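Local coordinates for protein formylmethanofuran--tetrahydromethanopterin formyltransferase (Methanosarcina barkeri, PDB 1M5S) that catalyses the reversible transfer of a formyl group from formylmethanofuran to tetrahydromethanopterin, a step of methanogenesis from carbon dioxide, at residues K141-M145 with E146-L150; Q114-V117 with G118-K122; F123-D126 with G127-E131; T29-W32 with A33-A37. All coordinates share one frame; numbering follows the deposited sequence.

Contact 1. Residues K141-M145 with E146-L150; sequences KVPIM and EGDFL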
# COMPACT_ATOMS: atom_id res chain seq x y z
N LYS A 141 -28.55 14.83 0.51
CA LYS A 141 -27.43 15.58 -0.05
C LYS A 141 -27.02 16.69 0.92
O LYS A 141 -27.84 17.55 1.25
CB LYS A 141 -27.83 16.21 -1.39
CG LYS A 141 -27.38 15.45 -2.61
CD LYS A 141 -27.38 16.37 -3.83
CE LYS A 141 -28.18 15.77 -4.97
NZ LYS A 141 -28.35 16.76 -6.07
N VAL A 142 -25.75 16.70 1.30
CA VAL A 142 -25.21 17.73 2.17
C VAL A 142 -24.08 18.46 1.43
O VAL A 142 -22.96 17.94 1.30
CB VAL A 142 -24.66 17.10 3.49
CG1 VAL A 142 -24.12 18.19 4.42
CG2 VAL A 142 -25.75 16.30 4.18
N PRO A 143 -24.37 19.65 0.86
CA PRO A 143 -23.34 20.45 0.19
C PRO A 143 -22.15 20.78 1.09
O PRO A 143 -22.30 21.30 2.19
CB PRO A 143 -24.10 21.71 -0.23
CG PRO A 143 -25.48 21.22 -0.48
CD PRO A 143 -25.72 20.20 0.62
N ILE A 144 -20.97 20.37 0.64
CA ILE A 144 -19.72 20.68 1.32
C ILE A 144 -18.66 21.14 0.30
O ILE A 144 -18.95 21.20 -0.90
CB ILE A 144 -19.20 19.46 2.14
CG1 ILE A 144 -19.09 18.21 1.24
CG2 ILE A 144 -20.13 19.18 3.33
CD1 ILE A 144 -18.43 17.03 1.92
N MET A 145 -17.48 21.51 0.77
CA MET A 145 -16.46 22.12 -0.08
C MET A 145 -16.10 21.32 -1.32
O MET A 145 -15.78 21.90 -2.36
CB MET A 145 -15.18 22.37 0.71
CG MET A 145 -15.29 23.48 1.72
SD MET A 145 -13.65 23.97 2.22
CE MET A 145 -13.00 22.46 2.90
N GLU A 146 -16.02 20.00 -1.18
CA GLU A 146 -15.59 19.13 -2.27
C GLU A 146 -16.70 18.95 -3.29
O GLU A 146 -16.44 18.52 -4.42
CB GLU A 146 -15.20 17.75 -1.72
CG GLU A 146 -16.41 16.88 -1.32
CD GLU A 146 -16.05 15.42 -1.07
OE1 GLU A 146 -14.87 15.06 -1.28
OE2 GLU A 146 -16.94 14.64 -0.67
N GLY A 147 -17.93 19.18 -2.87
CA GLY A 147 -19.09 18.77 -3.65
C GLY A 147 -20.27 18.45 -2.75
O GLY A 147 -20.50 19.14 -1.76
N ASP A 148 -21.05 17.44 -3.12
CA ASP A 148 -22.19 16.98 -2.32
C ASP A 148 -21.84 15.67 -1.61
O ASP A 148 -21.38 14.71 -2.24
CB ASP A 148 -23.42 16.76 -3.20
CG ASP A 148 -23.95 18.05 -3.81
OD1 ASP A 148 -24.05 19.07 -3.09
OD2 ASP A 148 -24.38 18.02 -4.99
N PHE A 149 -21.99 15.64 -0.29
CA PHE A 149 -21.87 14.40 0.47
C PHE A 149 -23.22 13.69 0.51
O PHE A 149 -24.24 14.30 0.82
CB PHE A 149 -21.38 14.70 1.89
CG PHE A 149 -21.37 13.49 2.80
CD1 PHE A 149 -20.58 12.39 2.52
CD2 PHE A 149 -22.15 13.48 3.96
CE1 PHE A 149 -20.56 11.28 3.36
CE2 PHE A 149 -22.14 12.37 4.82
CZ PHE A 149 -21.34 11.27 4.52
N LEU A 150 -23.24 12.43 0.09
CA LEU A 150 -24.46 11.64 0.07
C LEU A 150 -24.50 10.67 1.25
O LEU A 150 -23.51 10.00 1.54
CB LEU A 150 -24.57 10.87 -1.25
CG LEU A 150 -25.22 11.59 -2.46
CD1 LEU A 150 -24.86 13.05 -2.49
CD2 LEU A 150 -24.77 10.91 -3.73

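Contact 2. Residues Q114-V117 with G118-K122; sequences QDNV and GFKLK. Unlike the reference sequence in segment 114-117: Asp115 (reference Phe).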
# COMPACT_ATOMS: atom_id res chain seq x y z
N GLN A 114 -33.03 0.53 13.14
CA GLN A 114 -32.51 1.52 12.19
C GLN A 114 -32.22 2.84 12.90
O GLN A 114 -33.11 3.43 13.53
CB GLN A 114 -33.50 1.78 11.06
CG GLN A 114 -33.78 0.60 10.15
CD GLN A 114 -32.64 0.30 9.20
OE1 GLN A 114 -31.73 1.12 9.03
NE2 GLN A 114 -32.68 -0.86 8.56
N ASP A 115 -30.99 3.32 12.79
CA ASP A 115 -30.63 4.63 13.32
C ASP A 115 -30.65 5.62 12.15
O ASP A 115 -30.18 5.31 11.06
CB ASP A 115 -29.24 4.58 13.97
CG ASP A 115 -29.19 3.63 15.16
OD1 ASP A 115 -28.61 2.53 15.03
OD2 ASP A 115 -29.71 3.99 16.24
N ASN A 116 -31.28 6.78 12.35
CA ASN A 116 -31.48 7.73 11.26
C ASN A 116 -30.30 8.69 11.08
O ASN A 116 -30.48 9.89 10.90
CB ASN A 116 -32.81 8.50 11.44
CG ASN A 116 -32.77 9.48 12.62
OD1 ASN A 116 -31.95 9.37 13.54
ND2 ASN A 116 -33.67 10.47 12.57
N VAL A 117 -29.11 8.10 11.00
CA VAL A 117 -27.85 8.84 10.92
C VAL A 117 -27.82 9.88 9.78
O VAL A 117 -27.43 11.02 10.00
CB VAL A 117 -26.66 7.86 10.75
CG1 VAL A 117 -25.33 8.60 10.80
CG2 VAL A 117 -26.72 6.79 11.84
N GLY A 118 -28.29 9.49 8.60
CA GLY A 118 -28.30 10.39 7.47
C GLY A 118 -29.18 11.61 7.68
O GLY A 118 -28.85 12.71 7.25
N PHE A 119 -30.34 11.40 8.30
CA PHE A 119 -31.24 12.49 8.64
C PHE A 119 -30.53 13.43 9.61
O PHE A 119 -30.58 14.65 9.45
CB PHE A 119 -32.52 11.95 9.28
CG PHE A 119 -33.47 13.02 9.76
CD1 PHE A 119 -33.36 13.55 11.05
CD2 PHE A 119 -34.45 13.53 8.92
CE1 PHE A 119 -34.20 14.57 11.49
CE2 PHE A 119 -35.30 14.56 9.34
CZ PHE A 119 -35.17 15.08 10.63
N LYS A 120 -29.80 12.86 10.57
CA LYS A 120 -29.15 13.65 11.60
C LYS A 120 -27.95 14.41 11.07
O LYS A 120 -27.64 15.50 11.55
CB LYS A 120 -28.73 12.74 12.76
CG LYS A 120 -29.90 12.21 13.58
CD LYS A 120 -29.41 11.32 14.71
CE LYS A 120 -30.20 11.55 15.99
NZ LYS A 120 -29.43 11.11 17.19
N LEU A 121 -27.30 13.86 10.05
CA LEU A 121 -26.10 14.47 9.48
C LEU A 121 -26.43 15.62 8.53
O LEU A 121 -25.65 16.57 8.42
CB LEU A 121 -25.25 13.42 8.75
CG LEU A 121 -24.48 12.41 9.60
CD1 LEU A 121 -23.73 11.44 8.71
CD2 LEU A 121 -23.52 13.14 10.53
N LYS A 122 -27.61 15.56 7.91
CA LYS A 122 -28.03 16.55 6.91
C LYS A 122 -28.07 17.96 7.48
O LYS A 122 -27.78 18.92 6.77
CB LYS A 122 -29.40 16.18 6.32
CG LYS A 122 -30.60 16.59 7.17
CD LYS A 122 -31.91 16.37 6.43
CE LYS A 122 -33.11 16.74 7.30
NZ LYS A 122 -33.02 18.11 7.86

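Contact 3. Residues F123-D126 with G127-E131; sequences FFAD and GMESE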
# COMPACT_ATOMS: atom_id res chain seq x y z
N PHE A 123 -28.22 18.05 8.80
CA PHE A 123 -28.33 19.35 9.49
C PHE A 123 -27.05 20.17 9.36
O PHE A 123 -27.04 21.39 9.59
CB PHE A 123 -28.65 19.13 10.97
CG PHE A 123 -30.11 18.75 11.15
CD1 PHE A 123 -30.49 17.41 11.03
CD2 PHE A 123 -31.05 19.73 11.43
CE1 PHE A 123 -31.83 17.06 11.17
CE2 PHE A 123 -32.40 19.38 11.56
CZ PHE A 123 -32.79 18.04 11.43
N PHE A 124 -25.96 19.49 9.01
CA PHE A 124 -24.68 20.15 8.80
C PHE A 124 -24.74 21.17 7.66
O PHE A 124 -24.03 22.17 7.68
CB PHE A 124 -23.58 19.11 8.54
CG PHE A 124 -22.20 19.70 8.45
CD1 PHE A 124 -21.60 20.27 9.56
CD2 PHE A 124 -21.50 19.69 7.24
CE1 PHE A 124 -20.31 20.83 9.48
CE2 PHE A 124 -20.22 20.25 7.15
CZ PHE A 124 -19.63 20.82 8.27
N ALA A 125 -25.64 20.94 6.71
CA ALA A 125 -25.75 21.80 5.53
C ALA A 125 -26.46 23.12 5.82
O ALA A 125 -26.48 24.02 4.97
CB ALA A 125 -26.46 21.05 4.41
N ASP A 126 -27.14 23.19 6.97
CA ASP A 126 -27.63 24.46 7.51
C ASP A 126 -28.69 25.13 6.63
O ASP A 126 -28.69 26.34 6.44
CB ASP A 126 -26.44 25.39 7.74
CG ASP A 126 -26.80 26.62 8.57
OD1 ASP A 126 -27.79 26.58 9.34
OD2 ASP A 126 -26.06 27.61 8.46
N GLY A 127 -29.62 24.33 6.11
CA GLY A 127 -30.63 24.84 5.22
C GLY A 127 -30.43 24.44 3.77
O GLY A 127 -31.38 24.47 2.98
N MET A 128 -29.21 24.02 3.42
CA MET A 128 -28.88 23.74 2.03
C MET A 128 -29.03 22.26 1.64
O MET A 128 -28.84 21.91 0.47
CB MET A 128 -27.46 24.21 1.71
CG MET A 128 -27.20 25.69 1.98
SD MET A 128 -28.41 26.85 1.28
CE MET A 128 -28.34 26.47 -0.48
N GLU A 129 -29.43 21.42 2.60
CA GLU A 129 -29.65 20.00 2.34
C GLU A 129 -30.73 19.76 1.31
O GLU A 129 -31.70 20.51 1.22
CB GLU A 129 -30.05 19.25 3.61
CG GLU A 129 -29.65 19.92 4.89
CD GLU A 129 -30.78 20.66 5.56
OE1 GLU A 129 -31.89 20.10 5.67
OE2 GLU A 129 -30.54 21.79 6.01
N SER A 130 -30.59 18.65 0.60
CA SER A 130 -31.59 18.20 -0.36
C SER A 130 -31.86 16.74 -0.07
O SER A 130 -31.17 16.11 0.74
CB SER A 130 -31.07 18.35 -1.80
OG SER A 130 -29.82 19.03 -1.85
N GLU A 131 -32.85 16.19 -0.75
CA GLU A 131 -33.18 14.79 -0.61
C GLU A 131 -33.28 14.18 -2.00
O GLU A 131 -33.90 14.76 -2.90
CB GLU A 131 -34.50 14.64 0.13
CG GLU A 131 -34.78 13.24 0.61
CD GLU A 131 -36.24 13.03 0.94
OE1 GLU A 131 -36.85 12.11 0.36
OE2 GLU A 131 -36.78 13.82 1.74

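Contact 4. Residues T29-W32 with A33-A37; sequences TKRW and ALVAA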
# COMPACT_ATOMS: atom_id res chain seq x y z
N THR A 29 -12.35 6.15 -5.52
CA THR A 29 -11.46 5.00 -5.76
C THR A 29 -11.38 4.13 -4.51
O THR A 29 -11.67 4.60 -3.41
CB THR A 29 -10.02 5.45 -6.10
OG1 THR A 29 -9.42 6.05 -4.94
CG2 THR A 29 -10.02 6.46 -7.25
N LYS A 30 -10.93 2.88 -4.70
CA LYS A 30 -10.63 1.95 -3.60
C LYS A 30 -9.81 2.61 -2.50
O LYS A 30 -10.11 2.47 -1.32
CB LYS A 30 -9.86 0.74 -4.12
CG LYS A 30 -10.71 -0.33 -4.79
CD LYS A 30 -9.87 -1.55 -5.17
CE LYS A 30 -9.32 -2.26 -3.93
NZ LYS A 30 -7.96 -2.83 -4.12
N ARG A 31 -8.76 3.30 -2.91
CA ARG A 31 -7.83 3.92 -1.99
C ARG A 31 -8.52 4.97 -1.08
O ARG A 31 -8.20 5.11 0.11
CB ARG A 31 -6.71 4.55 -2.78
CG ARG A 31 -5.77 5.35 -1.92
CD ARG A 31 -6.33 6.72 -1.59
NE ARG A 31 -5.30 7.64 -1.13
CZ ARG A 31 -4.35 8.16 -1.91
NH1 ARG A 31 -4.29 7.86 -3.22
NH2 ARG A 31 -3.40 8.99 -1.47
N TRP A 32 -9.47 5.71 -1.63
CA TRP A 32 -10.16 6.77 -0.85
C TRP A 32 -11.26 6.17 0.04
O TRP A 32 -11.65 6.75 1.06
CB TRP A 32 -10.74 7.83 -1.78
CG TRP A 32 -9.62 8.71 -2.33
CD1 TRP A 32 -9.26 8.86 -3.60
CD2 TRP A 32 -8.78 9.53 -1.53
NE1 TRP A 32 -8.14 9.74 -3.62
CE2 TRP A 32 -7.86 10.11 -2.39
CE3 TRP A 32 -8.70 9.81 -0.16
CZ2 TRP A 32 -6.81 10.92 -1.96
CZ3 TRP A 32 -7.65 10.65 0.26
CH2 TRP A 32 -6.75 11.18 -0.59
N ALA A 33 -11.81 5.04 -0.39
CA ALA A 33 -12.79 4.34 0.42
C ALA A 33 -12.09 3.70 1.62
O ALA A 33 -12.61 3.74 2.74
CB ALA A 33 -13.50 3.27 -0.42
N LEU A 34 -10.86 3.22 1.43
CA LEU A 34 -10.09 2.61 2.51
C LEU A 34 -9.57 3.63 3.51
O LEU A 34 -9.55 3.36 4.71
CB LEU A 34 -8.92 1.79 1.96
CG LEU A 34 -8.08 1.04 3.01
CD1 LEU A 34 -8.94 -0.00 3.73
CD2 LEU A 34 -6.89 0.36 2.32
N VAL A 35 -9.16 4.80 3.03
CA VAL A 35 -8.78 5.89 3.92
C VAL A 35 -9.90 6.26 4.90
O VAL A 35 -9.67 6.31 6.11
CB VAL A 35 -8.37 7.15 3.10
CG1 VAL A 35 -8.26 8.37 4.01
CG2 VAL A 35 -7.05 6.90 2.42
N ALA A 36 -11.11 6.42 4.38
CA ALA A 36 -12.29 6.79 5.18
C ALA A 36 -12.69 5.68 6.16
O ALA A 36 -12.91 5.94 7.34
CB ALA A 36 -13.46 7.11 4.26
N ALA A 37 -12.77 4.46 5.66
CA ALA A 37 -13.14 3.30 6.46
C ALA A 37 -12.17 3.07 7.60
O ALA A 37 -12.56 2.65 8.67
CB ALA A 37 -13.22 2.06 5.58

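Contact 1. Residues K141-M145 with E146-L150
The tight turn of a beta hairpin brings Ile144 opposite Gly147 and lets strand 137-144 run back as strand 147-170. Two hydrogen-bonded pairs hold it. Val142 N gives to Phe149 O at 2.9 Å, while Phe149 N returns the bond to Val142 O. Next to the turn, Ile144 N reaches Gly147 O at 2.7 Å, and Gly147 N closes back on Ile144 O at 3.0 Å. With phi 150° and psi -143°, Gly147 has a backbone in which a side chain would strike the preceding carbonyl.

Ile144 shares one face with Val142 and Phe149. CG1 of Ile144 stands between its own N and carbonyl carbon (chi1 54°), which sends CD1 across the strands to Phe149 CB at 3.8 Å; the same methyl lies beside CG of Glu146. Cutting Ile144 back to an alanine is likely to open a gap beside Phe149 CB and Glu146 CG, leaving the glutamate stem less supported. The Glu146 carboxylate is taken up by Thr101 N and by Tyr245 of the second subunit.

On the other face Lys141 lies alongside Leu150, its CG tight against CD1 at 3.5 Å. Lys141 CD also passes Asp148 OD2 at 3.6 Å, but NZ stays 4.3 Å from that oxygen, beyond a salt bridge. Asp148 OD1 sits near the Pro143 ring and is bonded to Ser227 of the second subunit. Reciprocal bonds around Met145 and Glu146 are typical of a two-residue beta hairpin, here closed by a type I turn.

Contact 2. Residues Q114-V117 with G118-K122
Asn116 and Lys120 meet where the chain leaves strand 113-115 and enters a helix, and the backbone carbonyls do the bonding. Asn116 O, at the N-cap position, accepts from Lys120 N at 3.1 Å. One residue on, Val117 O takes Leu121 N at 2.8 Å, a short bond though bent at the hydrogen (138°). Gly118 O continues the series by accepting from Lys122 N. At the start of the helix, Val117 N turns back weakly to Asp115 O, so that Asn116 is the centre of an inverse gamma turn.

The Asn116 side chain makes no capping bond. Its CG stands between the backbone N and the carbonyl carbon (chi1 70°), a setting that swings the amide over the first turn instead. There ND2 comes to 3.4 Å from Phe119 CD1, and the amide lies almost parallel to the ring, their planes 11° apart. OD1 meets the methylenes of Lys120, CD at 3.4 Å, as the two side chains cross at about a right angle. Elsewhere on the turn, Val117 and Leu121 run side by side, with CG1 of the valine 3.9 Å from CD1 of the leucine.

Other polar groups are matched elsewhere in the chain: the Gln114 amide by Asn106, Leu108 and Ala111, and Lys122 NZ by Glu129. Backbone bonds link Asp115 with Ile155 and Gly118 with Glu153, while Lys120 NZ has a long, weak ion pair with Glu85. The short helix is wedged among three elements, with Leu121 against Ile92 of helix 81-95, Val117 on Ile155 of strand 147-170, and Phe119 on Tyr140 of strand 137-144.

Contact 3. Residues F123-D126 with G127-E131
The carboxylate of Glu129 is the flat group that reaches back over the turn, its OE2 3.8 Å from Asp126 N. Gly127 N meets Glu129 OE2 nearly along its C-O axis, a hydrogen bond of 2.7 Å bent to 141°. The bend at chi2 (101°) folds the carboxylate toward the turn, and Glu129 CG packs on the Ala125 methyl, CB, at 3.4 Å. OE2 also bonds Tyr213 of the second subunit, and OE1 forms a salt bridge with Lys122. With a leucine in place of Glu129, Gly127 N would probably lose its acceptor and Lys122 its charged mate.

The Asp126 carboxylate points off to the second subunit: OD1 takes the backbone N of Lys212 and Tyr213, OD2 that of Asn211 and the Lys207 ammonium group.

Within the backbone, Met128 N gives to Ala125 O at 3.1 Å. Met128 CB rests 3.4 Å from the same oxygen. Asp126 and Gly127 occupy the two corners with positive phi, the second a position where a side chain would clash with Asp126 O. An Asp-Gly pair so placed is typical of a type I' beta turn, which here joins a 3-10 segment to strand 130-134.

Contact 4. Residues T29-W32 with A33-A37
Val35 fits beside Arg31 and Trp32 one turn along the helix that starts after Thr29, and backbone bonds form the first kind of interaction. Ala33 N gives to Thr29 O, Leu34 N to Lys30 O at 2.9 Å, and Val35 N to Arg31 O. A fourth bond, from Ala36 N to Trp32 O, is weak. Thr29 acts as N-cap: its OG1 accepts from Trp32 N at 3.3 Å, a weak capping bond that adds to the weak backbone bond from Trp32 N to Thr29 O.

Flat groups supply the second kind. The Arg31 chain leaves with CG anti to its N (chi1 173°) and bends at chi2 (-79°), which lays CD over the centre of one face of the Trp32 ring, 3.7 Å above the plane. In return, CZ2 of that ring lies over the middle of the guanidinium. The overlap is between neighbours in sequence, and it leaves the arginine's charged tip for Glu181 of the second subunit, which makes a salt bridge with NH2.

Van der Waals packing is the third. Val35 CG2 approaches the edge of the guanidinium group near its plane, 4.0 Å from Arg31 NE. The same methyl makes an apolar contact with the Trp32 ring, obliquely at CE3, 4.2 Å away. Ala33 and Ala37 turn to Val72 of strand 71-78, and Trp32 also packs on Leu177 of the second subunit.

The chemistry thus divides the helix: the small alanines are consistent with close seating on strands 71-78 and 12-26, whereas stacked Arg31 and Trp32 combine charge pairing with apolar packing against the second subunit.

Contacts 1, 2 and 3 form a connected group, whereas contact 4 stands apart, its nearest atoms about 8 Å from contact 1. Contact 1 is the most buried, a hairpin dominated by strand-to-strand bonds; the other three are partly buried. Strand 137-144 of contact 1 pairs with strand 130-134, into which contact 3 leads, and Val142 packs on both Ala125 of contact 3 and Lys122 of contact 2. Contacts 2 and 3 are tied by charge, through Lys122 and Glu129. Helical carbonyl bonds mark contacts 2 and 4, though only the latter has a side-chain cap. Contacts 1, 3 and 4 all send polar groups to the second subunit.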